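Local coordinates for SH3 domain-containing protein (Dictyostelium discoideum, PDB 4NQI) that remodels membranes through its I-BAR domain in osmoregulation, phagocytosis and cytokinesis, and probably binds phosphatidylinositol lipids, at residues N25-N30 with L182-K187; N101-P106 with A189-Q194; K116-F121 with R178-M183. All blocks are in the same frame, centred on the assembly; numbering follows the deposited sequence.

Contact 1: residues N25-N30 with L182-K187; sequences NNLKVN and LMERRK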
loop_
_atom_site.group_PDB
_atom_site.type_symbol
_atom_site.label_atom_id
_atom_site.label_comp_id
_atom_site.label_asym_id
_atom_site.label_seq_id
_atom_site.Cartn_x
_atom_site.Cartn_y
_atom_site.Cartn_z
ATOM N N ASN B 25 3.653 -12.023 -36.168
ATOM C CA ASN B 25 3.061 -10.688 -36.217
ATOM C C ASN B 25 2.792 -10.133 -34.819
ATOM O O ASN B 25 3.047 -8.958 -34.553
ATOM C CB ASN B 25 1.773 -10.687 -37.050
ATOM C CG ASN B 25 1.239 -9.284 -37.300
ATOM O OD1 ASN B 25 1.810 -8.521 -38.082
ATOM N ND2 ASN B 25 0.135 -8.940 -36.641
ATOM N N ASN B 26 2.294 -10.986 -33.929
ATOM C CA ASN B 26 1.990 -10.580 -32.559
ATOM C C ASN B 26 3.222 -10.084 -31.797
ATOM O O ASN B 26 3.163 -9.067 -31.104
ATOM C CB ASN B 26 1.334 -11.734 -31.794
ATOM C CG ASN B 26 0.621 -11.272 -30.536
ATOM O OD1 ASN B 26 -0.043 -10.236 -30.533
ATOM N ND2 ASN B 26 0.760 -12.036 -29.457
ATOM N N LEU B 27 4.335 -10.800 -31.937
ATOM C CA LEU B 27 5.560 -10.487 -31.200
ATOM C C LEU B 27 6.323 -9.301 -31.783
ATOM O O LEU B 27 7.040 -8.599 -31.066
ATOM C CB LEU B 27 6.471 -11.716 -31.142
ATOM C CG LEU B 27 5.995 -12.849 -30.231
ATOM C CD1 LEU B 27 6.652 -14.167 -30.602
ATOM C CD2 LEU B 27 6.299 -12.500 -28.787
ATOM N N LYS B 28 6.168 -9.085 -33.084
ATOM C CA LYS B 28 6.872 -8.009 -33.769
ATOM C C LYS B 28 6.053 -6.715 -33.791
ATOM O O LYS B 28 6.599 -5.622 -33.616
ATOM C CB LYS B 28 7.236 -8.440 -35.192
ATOM C CG LYS B 28 7.949 -7.373 -35.999
ATOM N N VAL B 29 4.743 -6.848 -33.987
ATOM C CA VAL B 29 3.860 -5.695 -34.161
ATOM C C VAL B 29 3.010 -5.382 -32.929
ATOM O O VAL B 29 3.113 -4.297 -32.358
ATOM C CB VAL B 29 2.927 -5.882 -35.384
ATOM C CG1 VAL B 29 1.875 -4.783 -35.435
ATOM C CG2 VAL B 29 3.734 -5.911 -36.673
ATOM N N ASN B 30 2.169 -6.330 -32.525
ATOM C CA ASN B 30 1.196 -6.091 -31.460
ATOM C C ASN B 30 1.779 -5.980 -30.046
ATOM O O ASN B 30 1.365 -5.122 -29.267
ATOM C CB ASN B 30 0.096 -7.160 -31.489
ATOM C CG ASN B 30 -0.771 -7.080 -32.737
ATOM O OD1 ASN B 30 -0.992 -6.001 -33.288
ATOM N ND2 ASN B 30 -1.271 -8.228 -33.182
ATOM N N LEU B 182 6.850 -21.105 -28.487
ATOM C CA LEU B 182 7.658 -21.186 -27.275
ATOM C C LEU B 182 8.420 -19.887 -27.009
ATOM O O LEU B 182 8.738 -19.577 -25.863
ATOM C CB LEU B 182 8.617 -22.377 -27.334
ATOM C CG LEU B 182 7.957 -23.758 -27.331
ATOM C CD1 LEU B 182 8.972 -24.871 -27.092
ATOM C CD2 LEU B 182 6.844 -23.816 -26.296
HETATM N N MSE B 183 8.713 -19.131 -28.064
HETATM C CA MSE B 183 9.309 -17.807 -27.902
HETATM C C MSE B 183 8.335 -16.867 -27.193
HETATM O O MSE B 183 8.745 -16.005 -26.416
HETATM C CB MSE B 183 9.702 -17.217 -29.260
HETATM C CG MSE B 183 11.075 -17.641 -29.762
HETATM SE SE MSE B 183 11.489 -16.879 -31.507
HETATM C CE MSE B 183 11.015 -15.029 -31.129
ATOM N N GLU B 184 7.045 -17.045 -27.465
ATOM C CA GLU B 184 6.005 -16.199 -26.887
ATOM C C GLU B 184 5.739 -16.565 -25.428
ATOM O O GLU B 184 5.558 -15.682 -24.587
ATOM C CB GLU B 184 4.716 -16.314 -27.703
ATOM C CG GLU B 184 3.661 -15.267 -27.369
ATOM C CD GLU B 184 2.458 -15.347 -28.290
ATOM O OE1 GLU B 184 1.749 -16.377 -28.260
ATOM O OE2 GLU B 184 2.223 -14.383 -29.050
ATOM N N ARG B 185 5.715 -17.864 -25.135
ATOM C CA ARG B 185 5.498 -18.337 -23.767
ATOM C C ARG B 185 6.667 -17.955 -22.860
ATOM O O ARG B 185 6.477 -17.665 -21.679
ATOM C CB ARG B 185 5.289 -19.855 -23.732
ATOM C CG ARG B 185 4.055 -20.347 -24.486
ATOM C CD ARG B 185 3.817 -21.843 -24.265
ATOM N NE ARG B 185 3.560 -22.160 -22.863
ATOM C CZ ARG B 185 2.359 -22.101 -22.293
ATOM N NH1 ARG B 185 1.302 -21.736 -23.006
ATOM N NH2 ARG B 185 2.213 -22.405 -21.010
ATOM N N ARG B 186 7.875 -17.960 -23.417
ATOM C CA ARG B 186 9.063 -17.591 -22.654
ATOM C C ARG B 186 9.112 -16.088 -22.392
ATOM O O ARG B 186 9.639 -15.648 -21.370
ATOM C CB ARG B 186 10.337 -18.065 -23.359
ATOM C CG ARG B 186 10.547 -19.574 -23.299
ATOM N N LYS B 187 8.559 -15.305 -23.316
ATOM C CA LYS B 187 8.438 -13.863 -23.111
ATOM C C LYS B 187 7.450 -13.552 -21.989
ATOM O O LYS B 187 7.722 -12.726 -21.117
ATOM C CB LYS B 187 7.992 -13.149 -24.394
ATOM C CG LYS B 187 7.771 -11.646 -24.196
ATOM C CD LYS B 187 7.239 -10.950 -25.446
ATOM C CE LYS B 187 7.073 -9.452 -25.200
ATOM N NZ LYS B 187 8.348 -8.807 -24.778
#
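Leu27 lays its two methyl groups against the aliphatic parts of Glu184 and Lys187. Leu27 CD2 is 3.8 Å from Lys187 CD and near Glu184 CG. Leu27 CD1 faces Glu184 CB, and a looser approach of 4.5 Å separates Leu27 CD1 from Met183 CE, the methyl of a selenomethionine. The leucine and the lysine chain run past each other in opposite directions. Beyond this apolar patch lies a polar one, where Asn26 ND2 donates a nearly straight hydrogen bond to Glu184 OE2 at 2.8 Å. The acceptor lies in the amide plane of Asn26, but the amide nitrogen meets OE2 on its syn side and 33° out of the carboxylate plane, the two flat groups standing nearly perpendicular. Glu184 reaches it because CG is anti to the backbone N (chi1 -168°) and the chain continues extended. With an alanine at Glu184, the buried Asn26 amide would probably lose its carboxylate partner and Leu27 the methylene it rests on. The same ND2 also bonds to Asn70 of the second subunit, so the pair lies close to the I-BAR dimer interface, whereas the Lys187 amine forms a salt bridge with Asp114. Helices 15-64 and 152-224 thus meet here at 53° between the local axes, and Ile118 of helix 72-140 packs against both Leu27 and Met183.

Contact 2: residues N101-P106 with A189-Q194; sequences NEFITP and ATFLSQ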
loop_
_atom_site.group_PDB
_atom_site.type_symbol
_atom_site.label_atom_id
_atom_site.label_comp_id
_atom_site.label_asym_id
_atom_site.label_seq_id
_atom_site.Cartn_x
_atom_site.Cartn_y
_atom_site.Cartn_z
ATOM N N ASN B 101 13.480 -1.651 -9.938
ATOM C CA ASN B 101 14.728 -2.369 -10.192
ATOM C C ASN B 101 14.538 -3.796 -10.707
ATOM O O ASN B 101 15.351 -4.290 -11.486
ATOM C CB ASN B 101 15.593 -2.397 -8.928
ATOM C CG ASN B 101 16.019 -1.011 -8.476
ATOM O OD1 ASN B 101 16.256 -0.122 -9.296
ATOM N ND2 ASN B 101 16.122 -0.823 -7.163
ATOM N N GLU B 102 13.469 -4.455 -10.262
ATOM C CA GLU B 102 13.251 -5.869 -10.567
ATOM C C GLU B 102 12.254 -6.109 -11.702
ATOM O O GLU B 102 12.236 -7.192 -12.290
ATOM C CB GLU B 102 12.803 -6.631 -9.316
ATOM C CG GLU B 102 13.707 -6.453 -8.100
ATOM C CD GLU B 102 14.942 -7.330 -8.154
ATOM O OE1 GLU B 102 15.096 -8.086 -9.138
ATOM O OE2 GLU B 102 15.757 -7.267 -7.210
ATOM N N PHE B 103 11.423 -5.112 -12.006
ATOM C CA PHE B 103 10.475 -5.233 -13.118
ATOM C C PHE B 103 10.676 -4.207 -14.235
ATOM O O PHE B 103 10.998 -4.571 -15.367
ATOM C CB PHE B 103 9.024 -5.166 -12.631
ATOM C CG PHE B 103 8.020 -5.108 -13.750
ATOM C CD1 PHE B 103 7.869 -6.180 -14.617
ATOM C CD2 PHE B 103 7.235 -3.981 -13.943
ATOM C CE1 PHE B 103 6.952 -6.132 -15.655
ATOM C CE2 PHE B 103 6.313 -3.928 -14.976
ATOM C CZ PHE B 103 6.174 -5.006 -15.833
ATOM N N ILE B 104 10.466 -2.932 -13.909
ATOM C CA ILE B 104 10.457 -1.849 -14.897
ATOM C C ILE B 104 11.700 -1.804 -15.791
ATOM O O ILE B 104 11.592 -1.924 -17.014
ATOM C CB ILE B 104 10.236 -0.477 -14.221
ATOM C CG1 ILE B 104 8.803 -0.377 -13.695
ATOM C CG2 ILE B 104 10.525 0.659 -15.192
ATOM C CD1 ILE B 104 8.589 0.753 -12.712
ATOM N N THR B 105 12.871 -1.638 -15.184
ATOM C CA THR B 105 14.124 -1.591 -15.941
ATOM C C THR B 105 14.483 -2.917 -16.648
ATOM O O THR B 105 14.850 -2.902 -17.824
ATOM C CB THR B 105 15.310 -1.082 -15.077
ATOM O OG1 THR B 105 14.921 0.104 -14.370
ATOM C CG2 THR B 105 16.517 -0.775 -15.947
ATOM N N PRO B 106 14.382 -4.065 -15.945
ATOM C CA PRO B 106 14.719 -5.316 -16.642
ATOM C C PRO B 106 13.747 -5.710 -17.760
ATOM O O PRO B 106 14.185 -6.333 -18.726
ATOM C CB PRO B 106 14.675 -6.364 -15.525
ATOM C CG PRO B 106 14.882 -5.594 -14.274
ATOM C CD PRO B 106 14.194 -4.289 -14.500
ATOM N N ALA B 189 6.328 -15.619 -19.575
ATOM C CA ALA B 189 6.785 -16.174 -18.302
ATOM C C ALA B 189 7.813 -15.267 -17.623
ATOM O O ALA B 189 7.786 -15.090 -16.403
ATOM C CB ALA B 189 7.356 -17.568 -18.507
ATOM N N THR B 190 8.721 -14.702 -18.416
ATOM C CA THR B 190 9.710 -13.754 -17.912
ATOM C C THR B 190 9.024 -12.493 -17.384
ATOM O O THR B 190 9.436 -11.928 -16.369
ATOM C CB THR B 190 10.724 -13.371 -19.007
ATOM O OG1 THR B 190 11.524 -14.510 -19.345
ATOM C CG2 THR B 190 11.635 -12.250 -18.540
ATOM N N PHE B 191 7.971 -12.061 -18.077
ATOM C CA PHE B 191 7.182 -10.905 -17.663
ATOM C C PHE B 191 6.583 -11.126 -16.276
ATOM O O PHE B 191 6.722 -10.282 -15.389
ATOM C CB PHE B 191 6.072 -10.625 -18.681
ATOM C CG PHE B 191 5.102 -9.554 -18.253
ATOM C CD1 PHE B 191 5.412 -8.212 -18.416
ATOM C CD2 PHE B 191 3.872 -9.892 -17.701
ATOM C CE1 PHE B 191 4.518 -7.225 -18.027
ATOM C CE2 PHE B 191 2.975 -8.909 -17.313
ATOM C CZ PHE B 191 3.300 -7.575 -17.477
ATOM N N LEU B 192 5.918 -12.265 -16.099
ATOM C CA LEU B 192 5.313 -12.610 -14.817
ATOM C C LEU B 192 6.372 -12.843 -13.740
ATOM O O LEU B 192 6.213 -12.401 -12.599
ATOM C CB LEU B 192 4.419 -13.845 -14.961
ATOM C CG LEU B 192 3.126 -13.667 -15.763
ATOM C CD1 LEU B 192 2.382 -14.993 -15.922
ATOM C CD2 LEU B 192 2.231 -12.631 -15.099
ATOM N N SER B 193 7.451 -13.530 -14.109
ATOM C CA SER B 193 8.539 -13.829 -13.178
ATOM C C SER B 193 9.158 -12.557 -12.601
ATOM O O SER B 193 9.555 -12.519 -11.433
ATOM C CB SER B 193 9.615 -14.659 -13.880
ATOM O OG SER B 193 10.635 -15.044 -12.979
ATOM N N GLN B 194 9.235 -11.516 -13.425
ATOM C CA GLN B 194 9.769 -10.234 -12.983
ATOM C C GLN B 194 8.745 -9.470 -12.147
ATOM O O GLN B 194 9.094 -8.878 -11.126
ATOM C CB GLN B 194 10.237 -9.402 -14.182
ATOM C CG GLN B 194 11.514 -9.934 -14.833
ATOM C CD GLN B 194 11.810 -9.296 -16.180
ATOM O OE1 GLN B 194 10.977 -8.582 -16.743
ATOM N NE2 GLN B 194 12.999 -9.560 -16.708
#
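Phe103 and Phe191 point their rings at one another between two long helices of the I-BAR helical bundle, 72-140 and 152-224, whose local axes run roughly antiparallel at 141°. The ring planes are inclined at 75° and the centroids lie 5.5 Å apart, an oblique aromatic pair. Phe191 comes to the edge of the Phe103 ring, its CD1 in that ring's plane, and the closest approach is Phe103 CZ to Phe191 CE1 at 3.5 Å. Both residues have a trans chi1 of 173°, which swings the rings into the space between the backbones although neither CB is aimed squarely at the facing helix. Gln194 crosses Phe103 at about a right angle, with its amide plane steeply inclined to the ring, and Gln194 CB sits at the ring edge, 4.0 Å from Phe103 CD1.

The aromatic cluster extends beyond this pair. Phe35 of helix 15-64 and Phe195 make edge-to-face contacts with Phe191 and Phe103 respectively, and Phe78 of the second subunit also meets the Phe191 ring, so the contact joins the core of one chain to the dimer interface. Segment 101-106 of helix 72-140 is irregular, with a wider pi-type turn and a kink where the proline nitrogen of Pro106 has no bond to the preceding turn. Gln194 lies along this distorted backbone: its OE1 accepts a hydrogen bond from Asn107 ND2, Gln194 NE2 rests 3.8 Å from Pro106 CB, and Gln194 CB packs 3.5 Å from the carbonyl oxygen Glu102 O.

Contact 3: residues K116-F121 with R178-M183; sequences KAIATF and RDVVLM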
loop_
_atom_site.group_PDB
_atom_site.type_symbol
_atom_site.label_atom_id
_atom_site.label_comp_id
_atom_site.label_asym_id
_atom_site.label_seq_id
_atom_site.Cartn_x
_atom_site.Cartn_y
_atom_site.Cartn_z
ATOM N N LYS B 116 14.279 -7.637 -31.195
ATOM C CA LYS B 116 15.380 -7.962 -32.095
ATOM C C LYS B 116 15.433 -9.462 -32.388
ATOM O O LYS B 116 15.779 -9.877 -33.496
ATOM C CB LYS B 116 16.708 -7.493 -31.502
ATOM N N ALA B 117 15.083 -10.267 -31.390
ATOM C CA ALA B 117 15.082 -11.719 -31.535
ATOM C C ALA B 117 14.042 -12.210 -32.545
ATOM O O ALA B 117 14.305 -13.145 -33.307
ATOM C CB ALA B 117 14.867 -12.383 -30.186
ATOM N N ILE B 118 12.864 -11.586 -32.545
ATOM C CA ILE B 118 11.796 -11.951 -33.481
ATOM C C ILE B 118 12.122 -11.503 -34.910
ATOM O O ILE B 118 11.698 -12.135 -35.882
ATOM C CB ILE B 118 10.416 -11.398 -33.029
ATOM C CG1 ILE B 118 9.291 -11.920 -33.928
ATOM C CG2 ILE B 118 10.410 -9.878 -33.020
ATOM C CD1 ILE B 118 9.174 -13.425 -33.946
ATOM N N ALA B 119 12.883 -10.419 -35.032
ATOM C CA ALA B 119 13.363 -9.976 -36.335
ATOM C C ALA B 119 14.219 -11.074 -36.961
ATOM O O ALA B 119 14.031 -11.439 -38.124
ATOM C CB ALA B 119 14.160 -8.694 -36.194
ATOM N N THR B 120 15.150 -11.600 -36.170
ATOM C CA THR B 120 16.064 -12.645 -36.622
ATOM C C THR B 120 15.327 -13.922 -37.017
ATOM O O THR B 120 15.602 -14.499 -38.070
ATOM C CB THR B 120 17.105 -12.982 -35.537
ATOM O OG1 THR B 120 17.784 -11.787 -35.128
ATOM C CG2 THR B 120 18.121 -13.986 -36.063
ATOM N N PHE B 121 14.399 -14.359 -36.169
ATOM C CA PHE B 121 13.622 -15.568 -36.430
ATOM C C PHE B 121 12.828 -15.445 -37.727
ATOM O O PHE B 121 12.708 -16.411 -38.482
ATOM C CB PHE B 121 12.675 -15.870 -35.263
ATOM C CG PHE B 121 11.785 -17.063 -35.495
ATOM C CD1 PHE B 121 12.215 -18.340 -35.169
ATOM C CD2 PHE B 121 10.515 -16.907 -36.037
ATOM C CE1 PHE B 121 11.399 -19.438 -35.386
ATOM C CE2 PHE B 121 9.698 -18.001 -36.255
ATOM C CZ PHE B 121 10.140 -19.267 -35.928
ATOM N N ARG B 178 6.564 -24.527 -33.384
ATOM C CA ARG B 178 6.995 -24.770 -32.011
ATOM C C ARG B 178 7.920 -23.660 -31.545
ATOM O O ARG B 178 7.721 -23.080 -30.477
ATOM C CB ARG B 178 7.754 -26.094 -31.913
ATOM C CG ARG B 178 6.890 -27.337 -31.847
ATOM C CD ARG B 178 7.721 -28.544 -31.429
ATOM N NE ARG B 178 6.893 -29.694 -31.082
ATOM C CZ ARG B 178 6.416 -30.564 -31.967
ATOM N NH1 ARG B 178 6.682 -30.413 -33.258
ATOM N NH2 ARG B 178 5.670 -31.583 -31.564
ATOM N N ASP B 179 8.935 -23.381 -32.359
ATOM C CA ASP B 179 9.969 -22.409 -32.022
ATOM C C ASP B 179 9.400 -21.043 -31.653
ATOM O O ASP B 179 9.840 -20.425 -30.684
ATOM C CB ASP B 179 10.973 -22.273 -33.172
ATOM C CG ASP B 179 11.859 -23.499 -33.327
ATOM O OD1 ASP B 179 11.898 -24.329 -32.394
ATOM O OD2 ASP B 179 12.524 -23.628 -34.377
ATOM N N VAL B 180 8.409 -20.583 -32.414
ATOM C CA VAL B 180 7.835 -19.257 -32.185
ATOM C C VAL B 180 6.790 -19.231 -31.057
ATOM O O VAL B 180 6.745 -18.274 -30.280
ATOM C CB VAL B 180 7.272 -18.634 -33.491
ATOM C CG1 VAL B 180 6.044 -19.388 -33.971
ATOM C CG2 VAL B 180 6.958 -17.163 -33.293
ATOM N N VAL B 181 5.972 -20.280 -30.956
ATOM C CA VAL B 181 4.995 -20.380 -29.871
ATOM C C VAL B 181 5.712 -20.417 -28.522
ATOM O O VAL B 181 5.258 -19.818 -27.544
ATOM C CB VAL B 181 4.074 -21.618 -30.030
ATOM C CG1 VAL B 181 3.212 -21.821 -28.789
ATOM C CG2 VAL B 181 3.187 -21.465 -31.248
ATOM N N LEU B 182 6.850 -21.105 -28.487
ATOM C CA LEU B 182 7.658 -21.186 -27.275
ATOM C C LEU B 182 8.420 -19.887 -27.009
ATOM O O LEU B 182 8.738 -19.577 -25.863
ATOM C CB LEU B 182 8.617 -22.377 -27.334
ATOM C CG LEU B 182 7.957 -23.758 -27.331
ATOM C CD1 LEU B 182 8.972 -24.871 -27.092
ATOM C CD2 LEU B 182 6.844 -23.816 -26.296
HETATM N N MSE B 183 8.713 -19.131 -28.064
HETATM C CA MSE B 183 9.309 -17.807 -27.902
HETATM C C MSE B 183 8.335 -16.867 -27.193
HETATM O O MSE B 183 8.745 -16.005 -26.416
HETATM C CB MSE B 183 9.702 -17.217 -29.260
HETATM C CG MSE B 183 11.075 -17.641 -29.762
HETATM SE SE MSE B 183 11.489 -16.879 -31.507
HETATM C CE MSE B 183 11.015 -15.029 -31.129
#
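Phe121 spans the gap to helix 152-224 and touches three residues along its length. Phe121 CB lies 4.1 Å from Met183 SE, and CG and CD1 of the ring come about as close to the same atom. Farther out, Phe121 CE1 reaches Asp179 CB at 3.6 Å, Phe121 CE2 meets Val180 CB at 3.7 Å, and the tip atom CZ fits against Val180 CB and the Val180 backbone nitrogen. A chi1 of 177° sends the ring straight across between helices whose local axes are close to antiparallel, at 173°. The selenium of Met183 stands 4.4 Å from the Phe121 ring centroid and 31° off the ring normal, an oblique Met-aromatic contact. A bend at chi3 turns Met183 CE away from the ring to Ile118 CD1, 3.7 Å from it. Asp179, Val180 and Met183 thus all meet Phe121 from the facing helix. Ile24 of helix 15-64 touches both Phe121 and Val180, making this a three-helix junction, while neighbouring Arg178 forms a salt bridge with Glu235 of the second subunit. No hydrogen bond crosses between segments 116-121 and 178-183. The contact probably rests on dispersion, the selenium standing in for a methionine sulfur expected to meet the ring likewise, and even Asp179 touches Phe121 through its methylene rather than its carboxylate.

How the contacts relate
From the N terminus, the chain passes first through 25-30 on helix 15-64, then through 101-106 and 116-121 on helix 72-140. Helix 152-224 brings it back past all three. Its first partner segment, 178-183, closes the shortest loop, contact 3; residues 182-187 close contact 1, the longest span; and 189-194 close contact 2. Contact 3 therefore lies within the loop of contact 2, contacts 1 and 2 cross, and contacts 1 and 3 end on overlapping residues. Contacts 1 and 3 form one continuous patch, their centres about 7 Å apart, joined by Leu27 on Val180. Contacts 2 and 3 tie helix 72-140 to helix 152-224, contact 1 helix 15-64 to helix 152-224.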